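Local coordinates for protein D-galactonate dehydratase family member SEN1436 (Salmonella enterica subsp. enterica serovar Enteritidis, PDB 3TW9) that catalyses, with low activity in vitro, the magnesium-dependent dehydration of D-gluconate to 2-dehydro-3-deoxy-D-gluconate, as a member of the mandelate racemase branch of the enolase superfamily, at residues L29-V34 / P83-K88; G43-V48 / Q68-V73; Y59-A64 / G409-E414; N164-M169 / N237-G242; I355-V360 / D387-C392. All blocks are in the same frame, centred on the assembly; numbering follows the deposited sequence.

Interaction 1. Residues L29-V34 / P83-K88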
# COMPACT_ATOMS: atom_id res chain seq x y z
N LEU C 29 -4.07 24.14 -12.24
CA LEU C 29 -5.31 23.42 -12.41
C LEU C 29 -6.14 23.52 -11.11
O LEU C 29 -5.58 23.38 -10.03
CB LEU C 29 -5.00 21.97 -12.76
CG LEU C 29 -6.13 21.02 -13.13
CD1 LEU C 29 -6.80 21.42 -14.43
CD2 LEU C 29 -5.56 19.61 -13.21
N LYS C 30 -7.44 23.79 -11.24
CA LYS C 30 -8.32 23.93 -10.08
C LYS C 30 -9.63 23.19 -10.27
O LYS C 30 -10.14 23.10 -11.40
CB LYS C 30 -8.66 25.40 -9.80
CG LYS C 30 -7.52 26.25 -9.32
CD LYS C 30 -7.88 27.73 -9.41
CE LYS C 30 -6.89 28.57 -8.62
NZ LYS C 30 -5.48 28.36 -9.07
N ILE C 31 -10.20 22.69 -9.17
CA ILE C 31 -11.57 22.21 -9.18
C ILE C 31 -12.48 23.44 -9.29
O ILE C 31 -12.31 24.42 -8.55
CB ILE C 31 -11.91 21.38 -7.90
CG1 ILE C 31 -11.15 20.04 -7.93
CG2 ILE C 31 -13.39 21.11 -7.79
CD1 ILE C 31 -10.77 19.50 -6.55
N THR C 32 -13.45 23.38 -10.21
CA THR C 32 -14.37 24.50 -10.42
C THR C 32 -15.79 24.21 -9.94
O THR C 32 -16.52 25.11 -9.53
CB THR C 32 -14.46 24.90 -11.90
OG1 THR C 32 -14.72 23.73 -12.70
CG2 THR C 32 -13.20 25.58 -12.35
N ASN C 33 -16.18 22.94 -10.05
CA ASN C 33 -17.52 22.52 -9.68
C ASN C 33 -17.50 21.05 -9.25
O ASN C 33 -16.79 20.24 -9.83
CB ASN C 33 -18.49 22.70 -10.85
CG ASN C 33 -19.93 22.53 -10.43
OD1 ASN C 33 -20.63 21.65 -10.92
ND2 ASN C 33 -20.38 23.36 -9.48
N VAL C 34 -18.27 20.74 -8.22
CA VAL C 34 -18.52 19.37 -7.77
C VAL C 34 -20.03 19.17 -7.75
O VAL C 34 -20.74 19.89 -7.03
CB VAL C 34 -17.96 19.11 -6.34
CG1 VAL C 34 -18.29 17.69 -5.89
CG2 VAL C 34 -16.47 19.34 -6.29
N PRO C 83 -18.21 22.73 -1.20
CA PRO C 83 -17.43 23.89 -0.76
C PRO C 83 -16.04 23.62 -0.17
O PRO C 83 -15.22 24.54 -0.07
CB PRO C 83 -18.34 24.55 0.29
CG PRO C 83 -19.20 23.48 0.78
CD PRO C 83 -19.43 22.54 -0.37
N PHE C 84 -15.76 22.37 0.21
CA PHE C 84 -14.42 21.97 0.66
C PHE C 84 -13.45 21.94 -0.53
O PHE C 84 -12.27 22.20 -0.35
CB PHE C 84 -14.49 20.61 1.40
CG PHE C 84 -13.17 20.12 1.95
CD1 PHE C 84 -12.71 20.55 3.19
CD2 PHE C 84 -12.40 19.20 1.22
CE1 PHE C 84 -11.49 20.08 3.70
CE2 PHE C 84 -11.17 18.73 1.70
CZ PHE C 84 -10.71 19.17 2.96
N LEU C 85 -13.95 21.66 -1.73
CA LEU C 85 -13.07 21.34 -2.87
C LEU C 85 -12.86 22.44 -3.89
O LEU C 85 -11.81 22.48 -4.55
CB LEU C 85 -13.58 20.10 -3.60
CG LEU C 85 -13.52 18.79 -2.81
CD1 LEU C 85 -14.46 17.83 -3.45
CD2 LEU C 85 -12.10 18.25 -2.80
N VAL C 86 -13.86 23.30 -4.06
CA VAL C 86 -13.77 24.28 -5.14
C VAL C 86 -12.53 25.16 -4.95
O VAL C 86 -12.30 25.71 -3.86
CB VAL C 86 -15.10 25.06 -5.34
CG1 VAL C 86 -14.92 26.23 -6.31
CG2 VAL C 86 -16.18 24.11 -5.89
N GLY C 87 -11.72 25.23 -5.99
CA GLY C 87 -10.52 26.08 -6.00
C GLY C 87 -9.22 25.34 -5.70
O GLY C 87 -8.12 25.89 -5.86
N LYS C 88 -9.34 24.09 -5.25
CA LYS C 88 -8.15 23.31 -4.90
C LYS C 88 -7.56 22.60 -6.10
O LYS C 88 -8.26 22.28 -7.05
CB LYS C 88 -8.51 22.28 -3.81
CG LYS C 88 -8.83 22.95 -2.49
CD LYS C 88 -9.18 21.98 -1.41
CE LYS C 88 -9.12 22.72 -0.05
NZ LYS C 88 -9.78 21.92 1.00
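Ile31 is gripped through both its backbone N and its backbone O by a tight turn rather than by another strand. Ile31 N donates to Lys88 O at 2.9 Å, and Ile31 O accepts from Gly87 N at 2.7 Å, so the first residue of strand 31-39 is held by the chain that leaves helix 70-85. That chain makes a type II beta turn from Leu85 to Lys88, closed by Lys88 N on Leu85 O at 3.0 Å. Gly87 takes the positive phi (+99°) of the third turn position, a conformation glycine adopts readily. The CA of Lys30 adds a weaker C-H contact to Lys88 O. On the buried side the meeting is apolar. The CD1 of Ile31 lies 4.1 Å from Leu85 CB, while CG2 of Val34, anti to its carbonyl carbon, comes 3.8 Å from Leu85 CD1, the two side chains crossing at about a right angle. Beta-branched Ile31 and Val34 suit a strand, and Leu85, which also touches Ile96 and Val119, packs between strand and helices. The methyls of Val86 rest near Thr32 O. Lys88 runs back along the turn, its NZ over the face of the Phe84 ring and bonded to Phe84 O at 2.8 Å. Further along the strand, Thr32 and Asn33 both face Glu52 in a classic beta bulge. In the N-terminal capping domain, the two backbone bonds therefore satisfy both polar backbone atoms of Ile31 at the edge of the sheet, and apolar side chains fill the rest of the join.

Interaction 2. Residues G43-V48 / Q68-V73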
# COMPACT_ATOMS: atom_id res chain seq x y z
N GLY C 43 -32.73 0.35 -12.33
CA GLY C 43 -33.78 0.22 -11.33
C GLY C 43 -33.25 0.20 -9.90
O GLY C 43 -33.94 -0.23 -8.98
N ILE C 44 -32.02 0.69 -9.72
CA ILE C 44 -31.35 0.72 -8.41
C ILE C 44 -30.72 2.12 -8.27
O ILE C 44 -29.98 2.55 -9.17
CB ILE C 44 -30.23 -0.37 -8.32
CG1 ILE C 44 -30.79 -1.79 -8.44
CG2 ILE C 44 -29.46 -0.22 -6.99
CD1 ILE C 44 -29.75 -2.86 -8.77
N ASP C 45 -31.01 2.83 -7.18
CA ASP C 45 -30.49 4.21 -7.02
C ASP C 45 -28.96 4.26 -7.00
O ASP C 45 -28.32 3.53 -6.24
CB ASP C 45 -31.03 4.83 -5.72
CG ASP C 45 -32.53 5.12 -5.77
OD1 ASP C 45 -33.18 4.94 -6.83
OD2 ASP C 45 -33.05 5.55 -4.73
N LEU C 46 -28.39 5.11 -7.85
CA LEU C 46 -26.95 5.32 -7.94
C LEU C 46 -26.60 6.79 -7.67
O LEU C 46 -27.40 7.69 -7.97
CB LEU C 46 -26.42 4.94 -9.33
CG LEU C 46 -26.82 3.61 -9.95
CD1 LEU C 46 -26.30 3.51 -11.40
CD2 LEU C 46 -26.35 2.39 -9.09
N ALA C 47 -25.41 7.01 -7.10
CA ALA C 47 -24.84 8.36 -7.00
C ALA C 47 -23.50 8.38 -7.67
O ALA C 47 -22.62 7.57 -7.38
CB ALA C 47 -24.70 8.82 -5.55
N VAL C 48 -23.35 9.31 -8.60
CA VAL C 48 -22.12 9.51 -9.30
C VAL C 48 -21.73 10.97 -9.11
O VAL C 48 -22.53 11.88 -9.36
CB VAL C 48 -22.26 9.20 -10.82
CG1 VAL C 48 -21.02 9.65 -11.59
CG2 VAL C 48 -22.51 7.72 -11.02
N GLN C 68 -29.15 2.52 -0.40
CA GLN C 68 -30.21 2.66 0.61
C GLN C 68 -30.25 4.04 1.27
O GLN C 68 -31.23 4.37 1.93
CB GLN C 68 -30.10 1.57 1.67
CG GLN C 68 -30.26 0.14 1.13
CD GLN C 68 -28.95 -0.50 0.70
OE1 GLN C 68 -27.93 0.15 0.57
NE2 GLN C 68 -28.99 -1.81 0.46
N ARG C 69 -29.20 4.84 1.08
CA ARG C 69 -29.15 6.18 1.69
C ARG C 69 -28.74 7.23 0.68
O ARG C 69 -28.16 8.26 1.04
CB ARG C 69 -28.28 6.20 2.97
CG ARG C 69 -28.84 5.39 4.15
CD ARG C 69 -30.10 5.98 4.77
NE ARG C 69 -30.58 5.21 5.92
CZ ARG C 69 -31.33 4.10 5.87
NH1 ARG C 69 -31.74 3.61 4.71
NH2 ARG C 69 -31.70 3.49 7.00
N ILE C 70 -29.08 6.99 -0.59
CA ILE C 70 -28.61 7.82 -1.67
C ILE C 70 -28.83 9.32 -1.51
O ILE C 70 -27.96 10.09 -1.85
CB ILE C 70 -29.14 7.31 -3.06
CG1 ILE C 70 -28.06 7.45 -4.14
CG2 ILE C 70 -30.44 8.01 -3.50
CD1 ILE C 70 -26.92 6.48 -3.99
N PHE C 71 -29.99 9.73 -0.94
CA PHE C 71 -30.29 11.17 -0.81
C PHE C 71 -29.44 11.82 0.27
O PHE C 71 -29.05 12.97 0.14
CB PHE C 71 -31.79 11.43 -0.57
CG PHE C 71 -32.67 10.99 -1.69
CD1 PHE C 71 -32.51 11.55 -2.96
CD2 PHE C 71 -33.69 10.08 -1.48
CE1 PHE C 71 -33.34 11.17 -4.02
CE2 PHE C 71 -34.52 9.70 -2.53
CZ PHE C 71 -34.34 10.24 -3.80
N ALA C 72 -29.12 11.05 1.32
CA ALA C 72 -28.21 11.53 2.37
C ALA C 72 -26.75 11.65 1.89
O ALA C 72 -26.03 12.59 2.28
CB ALA C 72 -28.33 10.64 3.64
N VAL C 73 -26.34 10.73 1.02
CA VAL C 73 -25.06 10.84 0.32
C VAL C 73 -24.97 12.13 -0.52
O VAL C 73 -23.99 12.86 -0.44
CB VAL C 73 -24.78 9.59 -0.53
CG1 VAL C 73 -23.49 9.77 -1.38
CG2 VAL C 73 -24.66 8.35 0.38
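Ile70 sets its CD1 methyl against Ala47, 3.6 Å from Ala47 CB and 3.5 Å from Ala47 N, where the first turn of helix 70-85 lies on the three-stranded antiparallel sheet of the N-terminal capping domain of this enolase-superfamily fold. The small Ala47 side chain suits the place, since it lets the longer isoleucine come right down to the strand backbone, as far as the carbonyl carbon of Leu46. The second branch of Ile70 points to the other neighbour: Ile70 CG2 packs on Asp45, 3.9 Å from Asp45 CB. A chi1 of -141°, turned away from the staggered positions, puts CD1 down on Ala47 and leaves CG2 on Asp45. One turn on, Val73 CG1 stands farther from Ala47 CB, at 4.4 Å.

In the next shell, Leu38 of strand 31-39 touches both Ala47 and Ile70, and Ile111 packs on Val73. The carboxylate of Asp45 is buried but satisfied, OD1 taking the N-H of Glu423 and OD2 that of Gly424, which ties the start of strand 46-53 to the C-terminal part of the chain. Thr65 and Thr67 hold the strand as well, through Ala47 N and Asp45 O. Gln68, a substrate-binding residue, stands just before the helix, so this packing probably steadies the backbone next to it. There Arg69 folds back, Arg69 NH1 bonding to Gln68 O at 2.9 Å from above the carbonyl plane.

Interaction 3. Residues Y59-A64 / G409-E414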
# COMPACT_ATOMS: atom_id res chain seq x y z
N TYR C 59 -12.74 16.51 -16.77
CA TYR C 59 -13.54 16.26 -15.59
C TYR C 59 -13.32 14.82 -15.18
O TYR C 59 -12.79 14.03 -15.97
CB TYR C 59 -15.03 16.48 -15.85
CG TYR C 59 -15.59 15.71 -17.02
CD1 TYR C 59 -15.96 14.36 -16.91
CD2 TYR C 59 -15.78 16.35 -18.25
CE1 TYR C 59 -16.49 13.67 -18.01
CE2 TYR C 59 -16.31 15.68 -19.35
CZ TYR C 59 -16.66 14.35 -19.22
OH TYR C 59 -17.17 13.71 -20.31
N GLY C 60 -13.76 14.48 -13.98
CA GLY C 60 -13.56 13.14 -13.44
C GLY C 60 -14.89 12.66 -12.87
O GLY C 60 -15.71 13.47 -12.42
N LEU C 61 -15.08 11.34 -12.90
CA LEU C 61 -16.28 10.72 -12.36
C LEU C 61 -15.91 9.73 -11.26
O LEU C 61 -14.91 9.00 -11.38
CB LEU C 61 -17.08 9.97 -13.42
CG LEU C 61 -17.52 10.82 -14.61
CD1 LEU C 61 -18.16 9.88 -15.61
CD2 LEU C 61 -18.48 11.90 -14.12
N GLY C 62 -16.76 9.69 -10.23
CA GLY C 62 -16.56 8.79 -9.12
C GLY C 62 -17.86 8.20 -8.64
O GLY C 62 -18.92 8.79 -8.81
N CYS C 63 -17.79 7.00 -8.06
CA CYS C 63 -18.97 6.37 -7.52
C CYS C 63 -19.15 6.73 -6.06
O CYS C 63 -18.20 6.62 -5.26
CB CYS C 63 -18.93 4.84 -7.68
SG CYS C 63 -20.51 4.01 -7.40
N ALA C 64 -20.40 7.09 -5.71
CA ALA C 64 -20.82 7.34 -4.33
C ALA C 64 -22.03 6.51 -3.95
O ALA C 64 -22.85 6.95 -3.12
CB ALA C 64 -21.09 8.87 -4.12
N GLY C 409 -11.89 5.15 -17.87
CA GLY C 409 -12.44 4.72 -19.18
C GLY C 409 -13.96 4.67 -19.26
O GLY C 409 -14.56 3.90 -20.02
N ILE C 410 -14.61 5.50 -18.45
CA ILE C 410 -16.06 5.47 -18.33
C ILE C 410 -16.55 6.90 -18.45
O ILE C 410 -15.83 7.84 -18.09
CB ILE C 410 -16.49 4.85 -16.95
CG1 ILE C 410 -17.99 4.50 -16.89
CG2 ILE C 410 -16.06 5.75 -15.76
CD1 ILE C 410 -18.35 3.37 -17.75
N ASP C 411 -17.75 7.08 -18.97
CA ASP C 411 -18.34 8.40 -18.96
C ASP C 411 -19.79 8.29 -18.50
O ASP C 411 -20.28 7.19 -18.25
CB ASP C 411 -18.21 9.10 -20.32
CG ASP C 411 -17.99 10.61 -20.19
OD1 ASP C 411 -18.48 11.23 -19.21
OD2 ASP C 411 -17.33 11.20 -21.06
N ILE C 412 -20.44 9.44 -18.33
CA ILE C 412 -21.86 9.49 -18.06
C ILE C 412 -22.53 10.50 -19.00
O ILE C 412 -21.99 11.58 -19.27
CB ILE C 412 -22.17 9.80 -16.57
CG1 ILE C 412 -23.67 9.61 -16.29
CG2 ILE C 412 -21.63 11.19 -16.16
CD1 ILE C 412 -24.06 9.67 -14.79
N ASP C 413 -23.69 10.12 -19.54
CA ASP C 413 -24.51 11.03 -20.33
C ASP C 413 -25.57 11.59 -19.39
O ASP C 413 -26.53 10.89 -19.03
CB ASP C 413 -25.17 10.28 -21.50
CG ASP C 413 -25.83 11.22 -22.51
OD1 ASP C 413 -26.49 12.19 -22.11
OD2 ASP C 413 -25.69 10.98 -23.72
N GLU C 414 -25.39 12.84 -19.00
CA GLU C 414 -26.27 13.49 -18.03
C GLU C 414 -27.72 13.63 -18.49
O GLU C 414 -28.63 13.47 -17.68
CB GLU C 414 -25.69 14.85 -17.68
CG GLU C 414 -24.37 14.74 -16.95
CD GLU C 414 -23.93 16.05 -16.38
OE1 GLU C 414 -24.73 16.67 -15.65
OE2 GLU C 414 -22.79 16.45 -16.68
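Tyr59 opens strand 59-63, an outer strand of the three-stranded antiparallel sheet in the capping domain, and its hydroxyl joins that sheet to Asp411 in a loop of the C-terminal barrel domain of this enolase-superfamily protein. Tyr59 OH donates to Asp411 OD2 at 2.6 Å, meeting the syn lone pair of that oxygen, while ring and carboxylate planes stand 48° apart. Chi1 of 54° places the ring between the backbone N and the carbonyl carbon, from where it can project across to the loop. Asp411 OD1 lies near the plane of the ring, at its edge, 3.4 Å from Tyr59 CE1. Lys50 and Lys129 make cation-pi contacts with the same ring, and Lys50 is also salt-bridged to Glu414.

Two residues on, Leu61 points at the loop again. Leu61 CD1 lies against the extended loop backbone, 3.7 Å from Asp411 CA and also 3.7 Å from Ile412 CG2, with CD2 beside the same methyl. A leucine suits this spot because both ends of its fork can meet the isoleucine, which is packed in turn on Ile37 and Phe389. Beyond it, Gly62 and Cys63 carry the strand toward the barrel, where Cys63 touches Ser356. The loop keeps its own shape too: Ile412 N donates to Asp411 OD1 at 2.8 Å, meeting that oxygen on its anti side.

Interaction 4. Residues N164-M169 / N237-G242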
# COMPACT_ATOMS: atom_id res chain seq x y z
N ASN C 164 -29.46 -22.74 -13.64
CA ASN C 164 -28.81 -21.44 -13.75
C ASN C 164 -27.28 -21.60 -13.78
O ASN C 164 -26.62 -20.95 -14.59
CB ASN C 164 -29.27 -20.46 -12.65
CG ASN C 164 -30.68 -19.95 -12.87
OD1 ASN C 164 -31.27 -20.15 -13.93
ND2 ASN C 164 -31.24 -19.30 -11.85
N ILE C 165 -26.75 -22.50 -12.95
CA ILE C 165 -25.32 -22.83 -12.90
C ILE C 165 -24.86 -23.40 -14.22
O ILE C 165 -23.87 -22.95 -14.77
CB ILE C 165 -24.95 -23.85 -11.76
CG1 ILE C 165 -25.25 -23.27 -10.37
CG2 ILE C 165 -23.46 -24.19 -11.80
CD1 ILE C 165 -25.20 -24.31 -9.28
N ARG C 166 -25.62 -24.37 -14.75
CA ARG C 166 -25.36 -24.91 -16.09
C ARG C 166 -25.34 -23.82 -17.16
O ARG C 166 -24.38 -23.73 -17.94
CB ARG C 166 -26.36 -26.02 -16.43
CG ARG C 166 -26.10 -27.33 -15.68
CD ARG C 166 -26.73 -28.53 -16.37
NE ARG C 166 -26.28 -29.78 -15.78
CZ ARG C 166 -26.89 -30.41 -14.78
NH1 ARG C 166 -28.01 -29.91 -14.25
NH2 ARG C 166 -26.39 -31.55 -14.31
N ALA C 167 -26.37 -22.97 -17.17
CA ALA C 167 -26.45 -21.84 -18.09
C ALA C 167 -25.23 -20.91 -17.97
O ALA C 167 -24.67 -20.48 -18.98
CB ALA C 167 -27.75 -21.06 -17.88
N ARG C 168 -24.81 -20.62 -16.74
CA ARG C 168 -23.68 -19.69 -16.57
C ARG C 168 -22.35 -20.35 -16.97
O ARG C 168 -21.46 -19.68 -17.51
CB ARG C 168 -23.60 -19.12 -15.14
CG ARG C 168 -24.82 -18.32 -14.67
CD ARG C 168 -25.05 -16.96 -15.38
NE ARG C 168 -25.77 -17.06 -16.66
CZ ARG C 168 -27.07 -17.34 -16.81
NH1 ARG C 168 -27.60 -17.38 -18.03
NH2 ARG C 168 -27.86 -17.58 -15.78
N MET C 169 -22.24 -21.66 -16.73
CA MET C 169 -21.07 -22.44 -17.15
C MET C 169 -20.97 -22.48 -18.67
O MET C 169 -19.90 -22.29 -19.22
CB MET C 169 -21.10 -23.85 -16.58
CG MET C 169 -20.79 -23.90 -15.08
SD MET C 169 -20.86 -25.56 -14.44
CE MET C 169 -19.39 -26.27 -15.15
N ASN C 237 -22.04 -33.72 -6.80
CA ASN C 237 -22.33 -35.02 -7.42
C ASN C 237 -22.68 -34.88 -8.88
O ASN C 237 -22.28 -35.70 -9.71
CB ASN C 237 -23.43 -35.76 -6.66
CG ASN C 237 -22.93 -36.44 -5.38
OD1 ASN C 237 -21.72 -36.63 -5.20
ND2 ASN C 237 -23.85 -36.79 -4.50
N LYS C 238 -23.41 -33.81 -9.20
CA LYS C 238 -23.85 -33.55 -10.56
C LYS C 238 -22.84 -32.82 -11.43
O LYS C 238 -22.76 -33.08 -12.64
CB LYS C 238 -25.18 -32.78 -10.54
CG LYS C 238 -26.36 -33.52 -9.92
CD LYS C 238 -26.98 -34.53 -10.89
CE LYS C 238 -28.05 -35.36 -10.21
NZ LYS C 238 -28.77 -36.25 -11.17
N LEU C 239 -22.08 -31.90 -10.85
CA LEU C 239 -21.27 -30.99 -11.67
C LEU C 239 -19.77 -31.23 -11.53
O LEU C 239 -18.99 -30.75 -12.35
CB LEU C 239 -21.64 -29.52 -11.39
CG LEU C 239 -23.05 -29.08 -11.77
CD1 LEU C 239 -23.52 -27.89 -10.96
CD2 LEU C 239 -23.16 -28.79 -13.27
N GLY C 240 -19.35 -31.97 -10.50
CA GLY C 240 -17.94 -32.25 -10.29
C GLY C 240 -17.20 -31.07 -9.65
O GLY C 240 -17.83 -30.10 -9.22
N PHE C 241 -15.88 -31.17 -9.62
CA PHE C 241 -15.06 -30.28 -8.79
C PHE C 241 -14.26 -29.26 -9.57
O PHE C 241 -13.56 -28.45 -8.96
CB PHE C 241 -14.13 -31.11 -7.89
CG PHE C 241 -14.79 -31.66 -6.66
CD1 PHE C 241 -14.69 -30.98 -5.44
CD2 PHE C 241 -15.51 -32.84 -6.71
CE1 PHE C 241 -15.31 -31.50 -4.31
CE2 PHE C 241 -16.13 -33.35 -5.58
CZ PHE C 241 -16.04 -32.68 -4.38
N GLY C 242 -14.37 -29.27 -10.89
CA GLY C 242 -13.69 -28.29 -11.73
C GLY C 242 -14.26 -26.89 -11.58
O GLY C 242 -13.51 -25.92 -11.51
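With chi1 near -65° and chi2 near 155°, Leu239 sends its two methyls in different directions, CD1 to Ile165 and CD2 to Arg166 and Met169. A second conformer of Leu239 is also deposited; the methyl contacts given here are those of this one. On the facing helix, Arg166 starts with CG anti to its carbonyl carbon and runs extended as far as NE, which carries the guanidinium over to the second helix. The contact joins helix 158-171 to the last turn of helix 221-239, two outer helices of the C-terminal barrel domain, whose nearest CA atoms across the pair, those of Arg166 and Leu239, are 8.6 Å apart.

Leu239 carries the contact. Leu239 CD1 lies 3.8 Å from Ile165 CG2, on the buried side, where Ile165 also touches Leu235 and Val176. Leu239 CD2 sits over one face of the Arg166 guanidinium, 4.1 Å from Arg166 NE, and equally close to Met169 SD. The sulfur touches this methyl, while the bend at chi3 carries the end methyl of Met169 past it; a long, flexible methionine suits such a partly open margin. Lys238 CB lies 4.1 Å from Arg166 NH2. Gly240, with phi of +79°, then ends the helix.

No hydrogen bond links the two segments. Arg166 takes its charge partner from its own helix, a salt bridge from NH1 to Glu162. The join therefore rests on van der Waals contact, with the arginine offering the flat face and aliphatic stem of its side chain to Leu239, while its charge is probably balanced by Glu162.

Interaction 5. Residues I355-V360 / D387-C392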
# COMPACT_ATOMS: atom_id res chain seq x y z
N ILE C 355 -24.02 -0.58 -7.36
CA ILE C 355 -22.74 0.03 -7.62
C ILE C 355 -22.90 0.63 -9.03
O ILE C 355 -23.49 -0.02 -9.90
CB ILE C 355 -21.58 -1.03 -7.58
CG1 ILE C 355 -20.23 -0.41 -7.94
CG2 ILE C 355 -21.89 -2.25 -8.49
CD1 ILE C 355 -19.00 -1.35 -7.63
N SER C 356 -22.44 1.86 -9.23
CA SER C 356 -22.54 2.45 -10.56
C SER C 356 -21.54 1.78 -11.50
O SER C 356 -20.56 1.17 -11.05
CB SER C 356 -22.34 3.97 -10.51
OG SER C 356 -20.97 4.33 -10.42
N PRO C 357 -21.77 1.89 -12.82
CA PRO C 357 -20.71 1.43 -13.72
C PRO C 357 -19.34 2.08 -13.47
O PRO C 357 -18.30 1.47 -13.78
CB PRO C 357 -21.27 1.77 -15.10
CG PRO C 357 -22.77 1.52 -14.90
CD PRO C 357 -23.02 2.21 -13.57
N VAL C 358 -19.33 3.29 -12.91
CA VAL C 358 -18.08 3.95 -12.53
C VAL C 358 -17.40 3.14 -11.40
O VAL C 358 -16.22 2.85 -11.48
CB VAL C 358 -18.32 5.41 -12.06
CG1 VAL C 358 -17.00 6.09 -11.64
CG2 VAL C 358 -19.01 6.25 -13.18
N GLY C 359 -18.15 2.79 -10.37
CA GLY C 359 -17.64 1.86 -9.32
C GLY C 359 -17.22 0.50 -9.88
O GLY C 359 -16.25 -0.10 -9.41
N VAL C 360 -17.97 -0.01 -10.86
CA VAL C 360 -17.61 -1.29 -11.51
C VAL C 360 -16.21 -1.18 -12.13
O VAL C 360 -15.34 -2.04 -11.91
CB VAL C 360 -18.70 -1.73 -12.55
CG1 VAL C 360 -18.21 -2.92 -13.41
CG2 VAL C 360 -19.96 -2.12 -11.80
N ASP C 387 -26.20 2.54 -21.86
CA ASP C 387 -26.54 3.72 -22.66
C ASP C 387 -26.12 4.97 -21.89
O ASP C 387 -25.48 5.87 -22.44
CB ASP C 387 -28.05 3.73 -22.92
CG ASP C 387 -28.47 4.76 -23.96
OD1 ASP C 387 -27.67 5.10 -24.85
OD2 ASP C 387 -29.62 5.23 -23.90
N VAL C 388 -26.44 4.99 -20.60
CA VAL C 388 -26.14 6.12 -19.73
C VAL C 388 -24.64 6.24 -19.45
O VAL C 388 -24.10 7.35 -19.35
CB VAL C 388 -26.98 6.07 -18.42
CG1 VAL C 388 -26.52 7.16 -17.40
CG2 VAL C 388 -28.48 6.28 -18.72
N PHE C 389 -23.98 5.09 -19.35
CA PHE C 389 -22.56 5.02 -18.99
C PHE C 389 -21.71 4.38 -20.08
O PHE C 389 -21.34 3.20 -19.96
CB PHE C 389 -22.36 4.20 -17.70
CG PHE C 389 -22.98 4.80 -16.48
CD1 PHE C 389 -22.24 5.69 -15.68
CD2 PHE C 389 -24.28 4.47 -16.10
CE1 PHE C 389 -22.79 6.24 -14.53
CE2 PHE C 389 -24.84 5.01 -14.95
CZ PHE C 389 -24.08 5.91 -14.16
N PRO C 390 -21.36 5.14 -21.14
CA PRO C 390 -20.52 4.56 -22.19
C PRO C 390 -19.09 4.25 -21.71
O PRO C 390 -18.45 5.08 -21.04
CB PRO C 390 -20.52 5.63 -23.30
CG PRO C 390 -20.90 6.88 -22.64
CD PRO C 390 -21.83 6.49 -21.51
N GLY C 391 -18.61 3.06 -22.07
CA GLY C 391 -17.30 2.57 -21.63
C GLY C 391 -17.36 1.39 -20.65
O GLY C 391 -16.32 1.01 -20.11
N CYS C 392 -18.55 0.82 -20.44
CA CYS C 392 -18.70 -0.40 -19.61
C CYS C 392 -17.75 -1.51 -20.10
O CYS C 392 -17.52 -1.63 -21.31
CB CYS C 392 -20.15 -0.90 -19.58
SG CYS C 392 -21.30 0.14 -18.64
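Helix 357-369 begins at Pro357 just where the chain leaving helix 383-388 turns past it, the CA atoms of Pro357 and Cys392 lying 6.5 Å apart. Pro357 and Phe389 carry the contact. The proline ring lies over one face of the phenyl ring in a CH-pi contact: Pro357 CD is 3.6 Å from the centroid of the Phe389 ring and 14° off the normal, and Pro357 CG reaches Phe389 CD2 at 3.5 Å. Chi1 of -65° swings the phenyl ring to the proline, and chi2 of -89° turns its face to it. Proline suits the first turn of a helix, where its nitrogen has no hydrogen to give, and its polarised C-H groups suit an aromatic face. Val358 CG2 lies 4.0 Å from Phe389 CE1, while Cys392 SG comes 3.9 Å from Pro357 CB.

Ser356 is the N-cap. Ser356 OG accepts Gly359 N at 3.2 Å in a nearly straight bond, and Val358 N in a weak one, so the serine fixes the helix start that holds Pro357 in place. Gly359 lets Ile355 CG1 come close.

Asp354, a substrate-binding residue, lies shortly before in sequence, its side chain about 9 Å from that of Ser356. Leu46 and Val48 touch Ser356, with Leu46 also on Pro357 and Val48 on Phe389, which Ile412 packs against too. The contact thus joins two parts of the barrel domain, on which strand 46-53 of the capping domain packs.

Interactions 1 and 2 lie at the two ends of helix 70-85, their centres 23 Å apart, and pin it to neighbouring strands of the capping-domain sheet. Interaction 3 uses the third strand, 59-63, and reaches forward in sequence across almost the whole barrel domain to 409-414. Interaction 5, whose centre is 8 Å from that of interaction 3, is linked to it by probable backbone bonds from Asp413 to Val388 and from Asp411 to Pro390. Interaction 2 meets interaction 3 through Ala47 O and Ala64 N, and interaction 5 through Leu46 and Val48. These three touch one another where the domains meet; 2 and 5 lie near substrate-binding residues. Interaction 4 stands apart, 51 Å from interaction 1.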